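Local coordinates for uncharacterized protein (Pyrococcus furiosus, PDB 4XLZ) that deacetylates N,N'-diacetylchitobiose as a member of carbohydrate esterase family 14, probably in a metal-dependent reaction, at residues Glu38-Asp42 against Cys66-Gly70; Leu84-Arg88 against Arg216-Thr220; Val62-Cys66 against Leu99-Tyr105; Ala96-Gly100 against Lys210-Ala214. One frame throughout, in Å; residues are numbered along the deposited sequence.

Contact 1 of 4, residues Glu38-Asp42 against Cys66-Gly70; sequences EPHPD and CMTDG. With CD (cadmium ion), chain G.
Cys66 lays its sulfur against the peptide that joins His40 to Pro41: SG stands 3.4 Å from Pro41 N, and the CD atom of the Pro41 ring touches it as well. The thiol reaches this place because SG is turned anti to its own backbone N (chi1 -169°). Beside it runs the side chain of Glu38, extended beyond CG, whose OE2 lies 3.4 Å from Cys66 SG; the other carboxylate oxygen, OE1, accepts a hydrogen bond from Cys44 N and a weak one from Asp42 N.

Here two parallel strand ends part. Met67 N donates to Glu38 O at 2.9 Å, the last straight rung, with an N-H...O angle of 165°. One residue on, Pro39 O takes only a weak bond from Thr68 N and is gripped chiefly by the hydroxyl, Thr68 OG1 lying 2.8 Å away and tilted out of the carbonyl plane. The His40 ring is met obliquely by this hydroxyl, Thr68 OG1 being 3.0 Å from His40 CD2. Pro39 CB lies over one ring face, toward its rim. His40 ND1 binds the cadmium ion at 2.3 Å and NE2 is hydrogen-bonded to Asp150 OD1, which fixes the rotation of the ring.

His-Pro-Asp-Asp after the first sheet strand is the metal-binding signature of the GlcNAc-PI de-N-acetylase family, and two of its residues, His40 and Asp43, bind the cadmium. His40 comes from the loop after strand 33-38, Asp43 from the start of helix 43-57 and His151 from helix 149-164, so the metal sits at the carboxyl end of the parallel sheet.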
loop_
_atom_site.group_PDB
_atom_site.type_symbol
_atom_site.label_atom_id
_atom_site.label_comp_id
_atom_site.label_asym_id
_atom_site.label_seq_id
_atom_site.Cartn_x
_atom_site.Cartn_y
_atom_site.Cartn_z
ATOM N N GLU A 38 -21.772 -11.659 -1.940
ATOM C CA GLU A 38 -22.341 -10.348 -2.371
ATOM C C GLU A 38 -21.422 -9.250 -1.973
ATOM O O GLU A 38 -20.930 -9.176 -0.854
ATOM C CB GLU A 38 -23.766 -10.045 -1.813
ATOM C CG GLU A 38 -23.836 -10.271 -0.266
ATOM C CD GLU A 38 -25.247 -10.033 0.287
ATOM O OE1 GLU A 38 -26.158 -9.789 -0.502
ATOM O OE2 GLU A 38 -25.405 -9.938 1.555
ATOM N N PRO A 39 -21.296 -8.264 -2.830
ATOM C CA PRO A 39 -20.461 -7.086 -2.462
ATOM C C PRO A 39 -21.050 -6.244 -1.360
ATOM O O PRO A 39 -20.323 -5.823 -0.439
ATOM C CB PRO A 39 -20.383 -6.259 -3.810
ATOM C CG PRO A 39 -20.555 -7.277 -4.922
ATOM C CD PRO A 39 -21.581 -8.386 -4.302
ATOM N N HIS A 40 -22.425 -6.028 -1.446
ATOM C CA HIS A 40 -23.129 -5.200 -0.455
ATOM C C HIS A 40 -24.379 -5.975 -0.022
ATOM O O HIS A 40 -24.793 -6.896 -0.698
ATOM C CB HIS A 40 -23.638 -3.901 -1.194
ATOM C CG HIS A 40 -22.518 -3.173 -1.846
ATOM N ND1 HIS A 40 -22.513 -3.009 -3.233
ATOM C CD2 HIS A 40 -21.466 -2.489 -1.332
ATOM C CE1 HIS A 40 -21.434 -2.276 -3.539
ATOM N NE2 HIS A 40 -20.785 -1.947 -2.411
ATOM N N PRO A 41 -24.913 -5.543 1.151
ATOM C CA PRO A 41 -26.193 -6.162 1.596
ATOM C C PRO A 41 -27.294 -5.772 0.480
ATOM O O PRO A 41 -27.426 -4.625 0.073
ATOM C CB PRO A 41 -26.532 -5.348 2.872
ATOM C CG PRO A 41 -25.170 -4.856 3.366
ATOM C CD PRO A 41 -24.472 -4.477 2.044
ATOM N N ASP A 42 -27.851 -6.811 -0.021
ATOM C CA ASP A 42 -28.911 -6.826 -1.036
ATOM C C ASP A 42 -28.497 -7.352 -2.358
ATOM O O ASP A 42 -29.333 -7.714 -3.152
ATOM C CB ASP A 42 -29.726 -5.538 -1.205
ATOM C CG ASP A 42 -29.011 -4.394 -1.987
ATOM O OD1 ASP A 42 -28.077 -4.655 -2.786
ATOM O OD2 ASP A 42 -29.433 -3.180 -1.862
ATOM N N CYS A 66 -21.022 -11.521 2.894
ATOM C CA CYS A 66 -21.215 -10.122 2.456
ATOM C C CYS A 66 -19.885 -9.443 2.657
ATOM O O CYS A 66 -19.357 -9.322 3.746
ATOM C CB CYS A 66 -22.369 -9.492 3.276
ATOM S SG CYS A 66 -22.823 -7.893 2.525
HETATM N N MSE A 67 -19.372 -8.882 1.550
HETATM C CA MSE A 67 -17.960 -8.355 1.621
HETATM C C MSE A 67 -17.855 -7.043 2.338
HETATM O O MSE A 67 -16.902 -6.770 3.038
HETATM C CB MSE A 67 -17.471 -8.034 0.180
HETATM C CG MSE A 67 -17.573 -9.212 -0.825
HETATM SE SE MSE A 67 -16.522 -10.780 -0.233
HETATM C CE MSE A 67 -14.790 -10.047 -0.399
ATOM N N THR A 68 -18.898 -6.178 2.259
ATOM C CA THR A 68 -18.869 -4.853 2.820
ATOM C C THR A 68 -20.104 -4.542 3.688
ATOM O O THR A 68 -21.050 -5.366 3.779
ATOM C CB THR A 68 -18.719 -3.702 1.792
ATOM O OG1 THR A 68 -20.006 -3.518 1.133
ATOM C CG2 THR A 68 -17.660 -3.968 0.735
ATOM N N ASP A 69 -20.066 -3.424 4.349
ATOM C CA ASP A 69 -21.104 -3.109 5.361
ATOM C C ASP A 69 -22.182 -2.184 4.776
ATOM O O ASP A 69 -23.149 -1.903 5.476
ATOM C CB ASP A 69 -20.432 -2.403 6.531
ATOM C CG ASP A 69 -19.560 -1.179 6.152
ATOM O OD1 ASP A 69 -19.727 -0.690 4.981
ATOM O OD2 ASP A 69 -18.707 -0.804 7.019
ATOM N N GLY A 70 -22.077 -1.816 3.525
ATOM C CA GLY A 70 -23.145 -0.913 2.993
ATOM C C GLY A 70 -23.141 0.504 3.570
ATOM O O GLY A 70 -24.138 1.312 3.385
HETATM CD CD CD G . -24.054 -3.792 -4.785
HETATM O O HOH W 1 -24.202 -1.321 -5.528
#

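Contact 2 of 4, residues Leu84-Arg88 against Arg216-Thr220; sequences LALIR and RSQFT
A turn of helix 81-99, residues 84-88, faces a short piece of chain whose residues 216-218 coil like a helix but lack its repeating hydrogen bonds, and the two backbones come nearest at Arg88 and Ser217, 7.3 Å between CA atoms. No hydrogen bond joins them; side chains do the work.

The principal feature is a stack. The amide of Gln218 lies flat over one face of the Arg88 guanidinium, the planes only 2° apart, with Gln218 CD above the centre of the group at 3.4 Å from Arg88 CZ. The two side chains cross at about a right angle, and Gln218 bends at chi2 (-55°) to bring its amide over the guanidinium. Stacking uses the face of the cation and keeps its edges available for hydrogen bonds: Arg88 NH1 binds Gly70 O and NH2 binds Pro41 O, which fix its orientation. The amide is fixed too, since Gln218 NE2 donates to Ser217 OG at 3.0 Å, almost in its own plane, and also to Gly73 O.

Ser217 lies between the helix and the amide. Its CB rests 3.8 Å from Leu84 CD1 and 4.1 Å from Ile87 CG2, and its OG lies 3.6 Å from Arg88 CG while being hydrogen-bonded to Glu91 OE2, one turn further along the helix.

Through Arg88 the helix reaches the loops that follow strands 33-38 and 61-68, whereas Gln218 belongs to the loop between helices 205-213 and 221-240; the stack thus ties that loop to helix 81-99 beside the metal site.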
loop_
_atom_site.group_PDB
_atom_site.type_symbol
_atom_site.label_atom_id
_atom_site.label_comp_id
_atom_site.label_asym_id
_atom_site.label_seq_id
_atom_site.Cartn_x
_atom_site.Cartn_y
_atom_site.Cartn_z
ATOM N N LEU A 84 -26.356 3.544 9.210
ATOM C CA LEU A 84 -26.799 2.841 8.012
ATOM C C LEU A 84 -26.388 1.395 8.053
ATOM O O LEU A 84 -27.085 0.476 7.707
ATOM C CB LEU A 84 -26.326 3.576 6.785
ATOM C CG LEU A 84 -26.738 2.879 5.560
ATOM C CD1 LEU A 84 -28.349 2.837 5.385
ATOM C CD2 LEU A 84 -26.218 3.750 4.362
ATOM N N ALA A 85 -25.086 1.159 8.418
ATOM C CA ALA A 85 -24.651 -0.214 8.383
ATOM C C ALA A 85 -25.418 -1.136 9.347
ATOM O O ALA A 85 -25.717 -2.283 9.026
ATOM C CB ALA A 85 -23.090 -0.235 8.746
ATOM N N LEU A 86 -25.740 -0.527 10.538
ATOM C CA LEU A 86 -26.501 -1.351 11.447
ATOM C C LEU A 86 -27.935 -1.627 10.910
ATOM O O LEU A 86 -28.410 -2.778 11.017
ATOM C CB LEU A 86 -26.561 -0.548 12.767
ATOM C CG LEU A 86 -27.367 -1.166 13.884
ATOM C CD1 LEU A 86 -26.773 -2.490 14.302
ATOM C CD2 LEU A 86 -27.429 -0.161 15.050
ATOM N N ILE A 87 -28.512 -0.576 10.295
ATOM C CA ILE A 87 -29.851 -0.765 9.693
ATOM C C ILE A 87 -29.807 -1.811 8.593
ATOM O O ILE A 87 -30.664 -2.739 8.461
ATOM C CB ILE A 87 -30.338 0.562 9.105
ATOM C CG1 ILE A 87 -30.725 1.542 10.241
ATOM C CG2 ILE A 87 -31.495 0.368 8.064
ATOM C CD1 ILE A 87 -30.817 2.992 9.761
ATOM N N ARG A 88 -28.750 -1.776 7.735
ATOM C CA ARG A 88 -28.658 -2.751 6.675
ATOM C C ARG A 88 -28.402 -4.179 7.056
ATOM O O ARG A 88 -28.807 -5.136 6.328
ATOM C CB ARG A 88 -27.590 -2.283 5.647
ATOM C CG ARG A 88 -28.070 -0.950 5.014
ATOM C CD ARG A 88 -27.101 -0.476 3.843
ATOM N NE ARG A 88 -27.247 -1.362 2.703
ATOM C CZ ARG A 88 -26.657 -1.105 1.478
ATOM N NH1 ARG A 88 -25.861 -0.014 1.436
ATOM N NH2 ARG A 88 -26.850 -1.937 0.443
ATOM N N ARG A 216 -35.132 -1.703 2.930
ATOM C CA ARG A 216 -35.901 -0.455 2.833
ATOM C C ARG A 216 -35.055 0.782 2.655
ATOM O O ARG A 216 -35.402 1.741 1.977
ATOM C CB ARG A 216 -36.773 -0.265 4.065
ATOM C CG ARG A 216 -37.807 -1.357 4.200
ATOM C CD ARG A 216 -38.593 -1.186 5.483
ATOM N NE ARG A 216 -39.136 -2.473 5.920
ATOM C CZ ARG A 216 -40.450 -2.702 6.099
ATOM N NH1 ARG A 216 -40.884 -3.901 6.501
ATOM N NH2 ARG A 216 -41.331 -1.714 5.864
ATOM N N SER A 217 -33.864 0.825 3.339
ATOM C CA SER A 217 -33.038 2.013 3.280
ATOM C C SER A 217 -32.510 2.288 1.865
ATOM O O SER A 217 -32.145 3.453 1.549
ATOM C CB SER A 217 -31.787 1.768 4.228
ATOM O OG SER A 217 -31.014 0.702 3.720
ATOM N N GLN A 218 -32.472 1.235 1.080
ATOM C CA GLN A 218 -31.982 1.409 -0.287
ATOM C C GLN A 218 -33.118 1.716 -1.275
ATOM O O GLN A 218 -32.864 2.195 -2.358
ATOM C CB GLN A 218 -31.181 0.191 -0.782
ATOM C CG GLN A 218 -29.974 -0.111 0.248
ATOM C CD GLN A 218 -29.130 1.018 0.458
ATOM O OE1 GLN A 218 -28.560 1.499 -0.541
ATOM N NE2 GLN A 218 -29.123 1.648 1.603
ATOM N N PHE A 219 -34.238 1.164 -0.949
ATOM C CA PHE A 219 -35.412 1.129 -2.005
ATOM C C PHE A 219 -36.551 1.872 -1.387
ATOM O O PHE A 219 -37.536 1.207 -0.928
ATOM C CB PHE A 219 -35.724 -0.329 -2.342
ATOM C CG PHE A 219 -34.568 -0.970 -3.101
ATOM C CD1 PHE A 219 -34.251 -0.467 -4.390
ATOM C CD2 PHE A 219 -33.785 -1.930 -2.485
ATOM C CE1 PHE A 219 -33.137 -0.959 -5.085
ATOM C CE2 PHE A 219 -32.667 -2.500 -3.209
ATOM C CZ PHE A 219 -32.292 -1.980 -4.455
ATOM N N THR A 220 -36.420 3.167 -1.326
ATOM C CA THR A 220 -37.550 3.990 -1.005
ATOM C C THR A 220 -38.521 3.891 -2.159
ATOM O O THR A 220 -38.213 3.430 -3.211
ATOM C CB THR A 220 -37.131 5.472 -0.910
ATOM O OG1 THR A 220 -36.549 5.903 -2.181
ATOM C CG2 THR A 220 -36.105 5.739 0.248
#

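Contact 3 of 4, residues Val62-Cys66 against Leu99-Tyr105; sequences VIYIC and LGVRKIY
The Tyr64 ring carries Val101 on one face, with CG1 of the valine 3.9 Å from the ring centroid and 14° off the normal, a CH-pi contact. It does so within a parallel beta-alpha-beta unit, strand 61-68, helix 81-99 and strand 103-109. The other valine methyl, CG2, touches Tyr64 CE1 at 3.6 Å and also meets Val62 CG1. Ile104 lies alongside Tyr64, pointing the same way, and Leu99, crossing the tyrosine at about a right angle, brings CD1 to the phenolic OH. The Tyr105 ring is met differently: Ile63 CG2 and the carbonyl oxygen of Tyr64 lie at its edge, in its plane.

A Schellman motif at Gly100 ends the helix and turns the chain back to the sheet. The strand segments run 22° apart. Tyr64 N donates to Lys103 O, Tyr105 N to Tyr64 O and Cys66 N to Tyr105 O, each with an N-H...O angle of 170°. Tyr64 and Ile104 face helices 43-57 and 81-99, whereas Ile63, Ile65 and Tyr105 face helix 118-131, where Tyr105 OH and Lys103 NZ both bind Glu131 OE1.

Before the strands pair directly, water replaces the rungs. One water accepts from Val62 N and donates to Gly100 O; another donates to Val62 O at 2.6 Å and accepts from Arg102 N at 2.7 Å.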
loop_
_atom_site.group_PDB
_atom_site.type_symbol
_atom_site.label_atom_id
_atom_site.label_comp_id
_atom_site.label_asym_id
_atom_site.label_seq_id
_atom_site.Cartn_x
_atom_site.Cartn_y
_atom_site.Cartn_z
ATOM N N VAL A 62 -28.022 -22.594 1.982
ATOM C CA VAL A 62 -27.458 -21.373 1.295
ATOM C C VAL A 62 -26.976 -20.493 2.378
ATOM O O VAL A 62 -27.608 -20.108 3.353
ATOM C CB VAL A 62 -28.552 -20.615 0.478
ATOM C CG1 VAL A 62 -27.867 -19.380 -0.121
ATOM C CG2 VAL A 62 -29.171 -21.499 -0.608
ATOM N N ILE A 63 -25.634 -20.156 2.228
ATOM C CA ILE A 63 -24.932 -19.253 3.174
ATOM C C ILE A 63 -24.430 -18.002 2.417
ATOM O O ILE A 63 -23.976 -18.175 1.307
ATOM C CB ILE A 63 -23.680 -20.037 3.742
ATOM C CG1 ILE A 63 -24.231 -21.279 4.543
ATOM C CG2 ILE A 63 -22.827 -19.107 4.628
ATOM C CD1 ILE A 63 -23.049 -22.267 4.786
ATOM N N TYR A 64 -24.550 -16.876 3.038
ATOM C CA TYR A 64 -24.028 -15.607 2.353
ATOM C C TYR A 64 -22.660 -15.275 2.980
ATOM O O TYR A 64 -22.406 -15.475 4.178
ATOM C CB TYR A 64 -24.873 -14.427 2.699
ATOM C CG TYR A 64 -26.228 -14.391 1.992
ATOM C CD1 TYR A 64 -26.672 -15.368 1.117
ATOM C CD2 TYR A 64 -26.991 -13.285 2.295
ATOM C CE1 TYR A 64 -27.978 -15.217 0.457
ATOM C CE2 TYR A 64 -28.278 -13.096 1.658
ATOM C CZ TYR A 64 -28.672 -14.076 0.814
ATOM O OH TYR A 64 -29.941 -13.963 0.210
ATOM N N ILE A 65 -21.805 -14.735 2.079
ATOM C CA ILE A 65 -20.679 -13.898 2.563
ATOM C C ILE A 65 -20.929 -12.486 2.023
ATOM O O ILE A 65 -21.103 -12.393 0.782
ATOM C CB ILE A 65 -19.329 -14.373 2.049
ATOM C CG1 ILE A 65 -19.037 -15.775 2.606
ATOM C CG2 ILE A 65 -18.233 -13.407 2.580
ATOM C CD1 ILE A 65 -17.749 -16.454 1.952
ATOM N N CYS A 66 -21.022 -11.521 2.894
ATOM C CA CYS A 66 -21.215 -10.122 2.456
ATOM C C CYS A 66 -19.885 -9.443 2.657
ATOM O O CYS A 66 -19.357 -9.322 3.746
ATOM C CB CYS A 66 -22.369 -9.492 3.276
ATOM S SG CYS A 66 -22.823 -7.893 2.525
ATOM N N LEU A 99 -35.887 -15.674 1.943
ATOM C CA LEU A 99 -35.335 -16.556 0.954
ATOM C C LEU A 99 -34.807 -17.917 1.467
ATOM O O LEU A 99 -34.305 -18.704 0.681
ATOM C CB LEU A 99 -34.131 -15.789 0.206
ATOM C CG LEU A 99 -34.614 -14.488 -0.428
ATOM C CD1 LEU A 99 -33.392 -13.814 -1.132
ATOM C CD2 LEU A 99 -35.681 -14.795 -1.516
ATOM N N GLY A 100 -34.942 -18.168 2.795
ATOM C CA GLY A 100 -34.548 -19.492 3.330
ATOM C C GLY A 100 -33.085 -19.555 3.709
ATOM O O GLY A 100 -32.592 -20.645 3.984
ATOM N N VAL A 101 -32.480 -18.356 3.784
ATOM C CA VAL A 101 -31.011 -18.372 4.157
ATOM C C VAL A 101 -30.899 -18.200 5.683
ATOM O O VAL A 101 -31.503 -17.246 6.255
ATOM C CB VAL A 101 -30.355 -17.163 3.367
ATOM C CG1 VAL A 101 -28.817 -16.886 3.890
ATOM C CG2 VAL A 101 -30.418 -17.418 1.935
ATOM N N ARG A 102 -30.019 -19.005 6.295
ATOM C CA ARG A 102 -29.963 -18.922 7.742
ATOM C C ARG A 102 -28.598 -18.523 8.279
ATOM O O ARG A 102 -28.398 -18.535 9.486
ATOM C CB ARG A 102 -30.196 -20.349 8.362
ATOM C CG ARG A 102 -31.658 -20.866 8.120
ATOM C CD ARG A 102 -31.764 -22.391 8.367
ATOM N NE ARG A 102 -32.824 -22.900 7.473
ATOM C CZ ARG A 102 -34.145 -22.747 7.675
ATOM N NH1 ARG A 102 -34.614 -22.149 8.767
ATOM N NH2 ARG A 102 -35.014 -23.210 6.787
ATOM N N LYS A 103 -27.639 -18.218 7.405
ATOM C CA LYS A 103 -26.296 -17.883 7.950
ATOM C C LYS A 103 -25.648 -16.840 6.996
ATOM O O LYS A 103 -25.643 -17.057 5.786
ATOM C CB LYS A 103 -25.417 -19.088 8.006
ATOM C CG LYS A 103 -24.068 -18.804 8.693
ATOM C CD LYS A 103 -23.149 -20.061 8.682
ATOM C CE LYS A 103 -23.469 -21.160 9.682
ATOM N NZ LYS A 103 -22.201 -22.140 9.855
ATOM N N ILE A 104 -25.164 -15.796 7.629
ATOM C CA ILE A 104 -24.479 -14.702 6.823
ATOM C C ILE A 104 -23.142 -14.466 7.552
ATOM O O ILE A 104 -23.105 -14.220 8.794
ATOM C CB ILE A 104 -25.284 -13.419 6.874
ATOM C CG1 ILE A 104 -26.711 -13.633 6.203
ATOM C CG2 ILE A 104 -24.503 -12.357 6.071
ATOM C CD1 ILE A 104 -27.659 -12.444 6.557
ATOM N N TYR A 105 -22.027 -14.532 6.782
ATOM C CA TYR A 105 -20.735 -14.014 7.295
ATOM C C TYR A 105 -20.522 -12.581 6.821
ATOM O O TYR A 105 -20.665 -12.364 5.583
ATOM C CB TYR A 105 -19.571 -14.825 6.722
ATOM C CG TYR A 105 -19.484 -16.236 7.235
ATOM C CD1 TYR A 105 -20.224 -17.307 6.650
ATOM C CD2 TYR A 105 -18.577 -16.535 8.261
ATOM C CE1 TYR A 105 -20.055 -18.619 7.147
ATOM C CE2 TYR A 105 -18.443 -17.827 8.745
ATOM C CZ TYR A 105 -19.148 -18.829 8.174
ATOM O OH TYR A 105 -18.968 -20.155 8.637
HETATM O O HOH W 2 -30.794 -22.480 2.866
HETATM O O HOH W 3 -28.635 -21.200 5.507
#

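Contact 4 of 4, residues Ala96-Gly100 against Lys210-Ala214; sequences AKLLG and KAIRA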
loop_
_atom_site.group_PDB
_atom_site.type_symbol
_atom_site.label_atom_id
_atom_site.label_comp_id
_atom_site.label_asym_id
_atom_site.label_seq_id
_atom_site.Cartn_x
_atom_site.Cartn_y
_atom_site.Cartn_z
ATOM N N ALA A 96 -32.975 -12.291 3.956
ATOM C CA ALA A 96 -32.504 -13.621 3.952
ATOM C C ALA A 96 -33.505 -14.634 4.546
ATOM O O ALA A 96 -33.650 -15.744 3.980
ATOM C CB ALA A 96 -31.193 -13.658 4.815
ATOM N N LYS A 97 -34.218 -14.217 5.589
ATOM C CA LYS A 97 -35.290 -15.092 6.186
ATOM C C LYS A 97 -36.352 -15.416 5.098
ATOM O O LYS A 97 -36.738 -16.609 4.927
ATOM C CB LYS A 97 -35.907 -14.385 7.378
ATOM C CG LYS A 97 -36.914 -15.322 8.088
ATOM C CD LYS A 97 -37.250 -14.577 9.434
ATOM C CE LYS A 97 -38.780 -14.675 9.877
ATOM N NZ LYS A 97 -39.239 -16.070 10.015
ATOM N N LEU A 98 -36.724 -14.418 4.301
ATOM C CA LEU A 98 -37.698 -14.693 3.198
ATOM C C LEU A 98 -37.240 -15.656 2.178
ATOM O O LEU A 98 -38.006 -16.408 1.546
ATOM C CB LEU A 98 -38.106 -13.414 2.506
ATOM C CG LEU A 98 -38.767 -12.304 3.360
ATOM C CD1 LEU A 98 -38.832 -10.865 2.749
ATOM C CD2 LEU A 98 -40.257 -12.809 3.573
ATOM N N LEU A 99 -35.887 -15.674 1.943
ATOM C CA LEU A 99 -35.335 -16.556 0.954
ATOM C C LEU A 99 -34.807 -17.917 1.467
ATOM O O LEU A 99 -34.305 -18.704 0.681
ATOM C CB LEU A 99 -34.131 -15.789 0.206
ATOM C CG LEU A 99 -34.614 -14.488 -0.428
ATOM C CD1 LEU A 99 -33.392 -13.814 -1.132
ATOM C CD2 LEU A 99 -35.681 -14.795 -1.516
ATOM N N GLY A 100 -34.942 -18.168 2.795
ATOM C CA GLY A 100 -34.548 -19.492 3.330
ATOM C C GLY A 100 -33.085 -19.555 3.709
ATOM O O GLY A 100 -32.592 -20.645 3.984
ATOM N N LYS A 210 -40.167 -8.798 -3.065
ATOM C CA LYS A 210 -40.378 -8.517 -1.653
ATOM C C LYS A 210 -39.027 -8.592 -0.843
ATOM O O LYS A 210 -38.829 -7.750 0.089
ATOM C CB LYS A 210 -41.434 -9.520 -1.111
ATOM C CG LYS A 210 -41.732 -9.286 0.358
ATOM C CD LYS A 210 -42.745 -10.409 0.916
ATOM C CE LYS A 210 -43.130 -9.943 2.329
ATOM N NZ LYS A 210 -43.867 -11.123 2.935
ATOM N N ALA A 211 -38.268 -9.635 -1.192
ATOM C CA ALA A 211 -36.954 -9.775 -0.508
ATOM C C ALA A 211 -36.038 -8.626 -0.824
ATOM O O ALA A 211 -35.179 -8.215 0.025
ATOM C CB ALA A 211 -36.339 -11.166 -0.866
ATOM N N ILE A 212 -36.125 -8.085 -2.036
ATOM C CA ILE A 212 -35.342 -6.844 -2.330
ATOM C C ILE A 212 -35.796 -5.614 -1.556
ATOM O O ILE A 212 -35.056 -4.868 -0.943
ATOM C CB ILE A 212 -35.312 -6.603 -3.877
ATOM C CG1 ILE A 212 -34.622 -7.830 -4.503
ATOM C CG2 ILE A 212 -34.680 -5.272 -4.190
ATOM C CD1 ILE A 212 -34.845 -7.825 -6.108
ATOM N N ARG A 213 -37.189 -5.441 -1.528
ATOM C CA ARG A 213 -37.700 -4.267 -0.863
ATOM C C ARG A 213 -37.537 -4.295 0.657
ATOM O O ARG A 213 -37.620 -3.226 1.294
ATOM C CB ARG A 213 -39.246 -4.092 -1.266
ATOM C CG ARG A 213 -39.403 -3.535 -2.629
ATOM C CD ARG A 213 -40.616 -2.494 -2.690
ATOM N NE ARG A 213 -40.221 -1.237 -2.124
ATOM C CZ ARG A 213 -40.903 -0.084 -2.170
ATOM N NH1 ARG A 213 -42.172 -0.020 -2.763
ATOM N NH2 ARG A 213 -40.459 0.955 -1.559
ATOM N N ALA A 214 -37.243 -5.511 1.204
ATOM C CA ALA A 214 -36.911 -5.615 2.612
ATOM C C ALA A 214 -35.667 -4.729 3.005
ATOM O O ALA A 214 -35.528 -4.293 4.171
ATOM C CB ALA A 214 -36.618 -7.026 2.998
#
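This is apolar helix-to-helix packing on one side of the parallel alpha/beta sheet: the last turn of helix 81-99, the crossover helix of a beta-alpha-beta unit, meets the last turn of helix 205-213. No hydrogen bond crosses between residues 96-100 and 210-214, and the backbones come nearest at Leu98 and Ala211, 6.2 Å between CA atoms. So close an approach is consistent with the small side chains of Ala211 and Ala214, both directed at the opposing helix.

Leu98 makes the largest part of the contact. With CG anti to its carbonyl carbon (chi1 -59°), it sends CD1 over the backbone of the second helix, 3.9 Å from Ala211 CA, with the methyls of Ala211 and Ala214 each at 4.4 Å. Its other branch, CD2, lies beside the amino end of Lys210, a fully extended chain that crosses the leucine at about a right angle and borders the contact on its exposed side. The aliphatic part of the lysine shares in the packing, through CG against Leu98 CD1.

Just outside these segments Ser95 OG of helix 81-99 bonds Ala211 O, a polar link between the two helices; Lys53 NZ and Ser56 OG, bound to Leu98 O and Leu99 O respectively, tie helix 81-99 to helix 43-57. Ile52 of the latter packs on Leu99, whose isobutyl group clasps the alanine methyl: Ala211 CB is 3.7 Å from Leu99 CD2 and 4.0 Å from Leu99 CD1.

Overall arrangement
Helix 81-99 runs through contacts 2 and 4 and ends in contact 3; contact 1 is tied to it by Arg88. Contacts 2 and 4 use its two ends, with centres 14 Å apart, and both bind it to the chain around residues 210-220; Arg213 NH2 of contact 4 reaches Phe219 O of contact 2 at 3.0 Å. Contact 3 shares Leu99 and Gly100 with contact 4, 11 Å between centres, and carries the chain into the sheet. Contacts 1 and 3 share Cys66 on strand 61-68. Contact 1 holds the metal ligand His40, and Arg88 of contact 2 connects to contact 1 through Pro41 O and Gly70 O, its side chain about 6 Å from the cadmium ion. Contact 4 stands further off, 15 Å from contact 1 between centres.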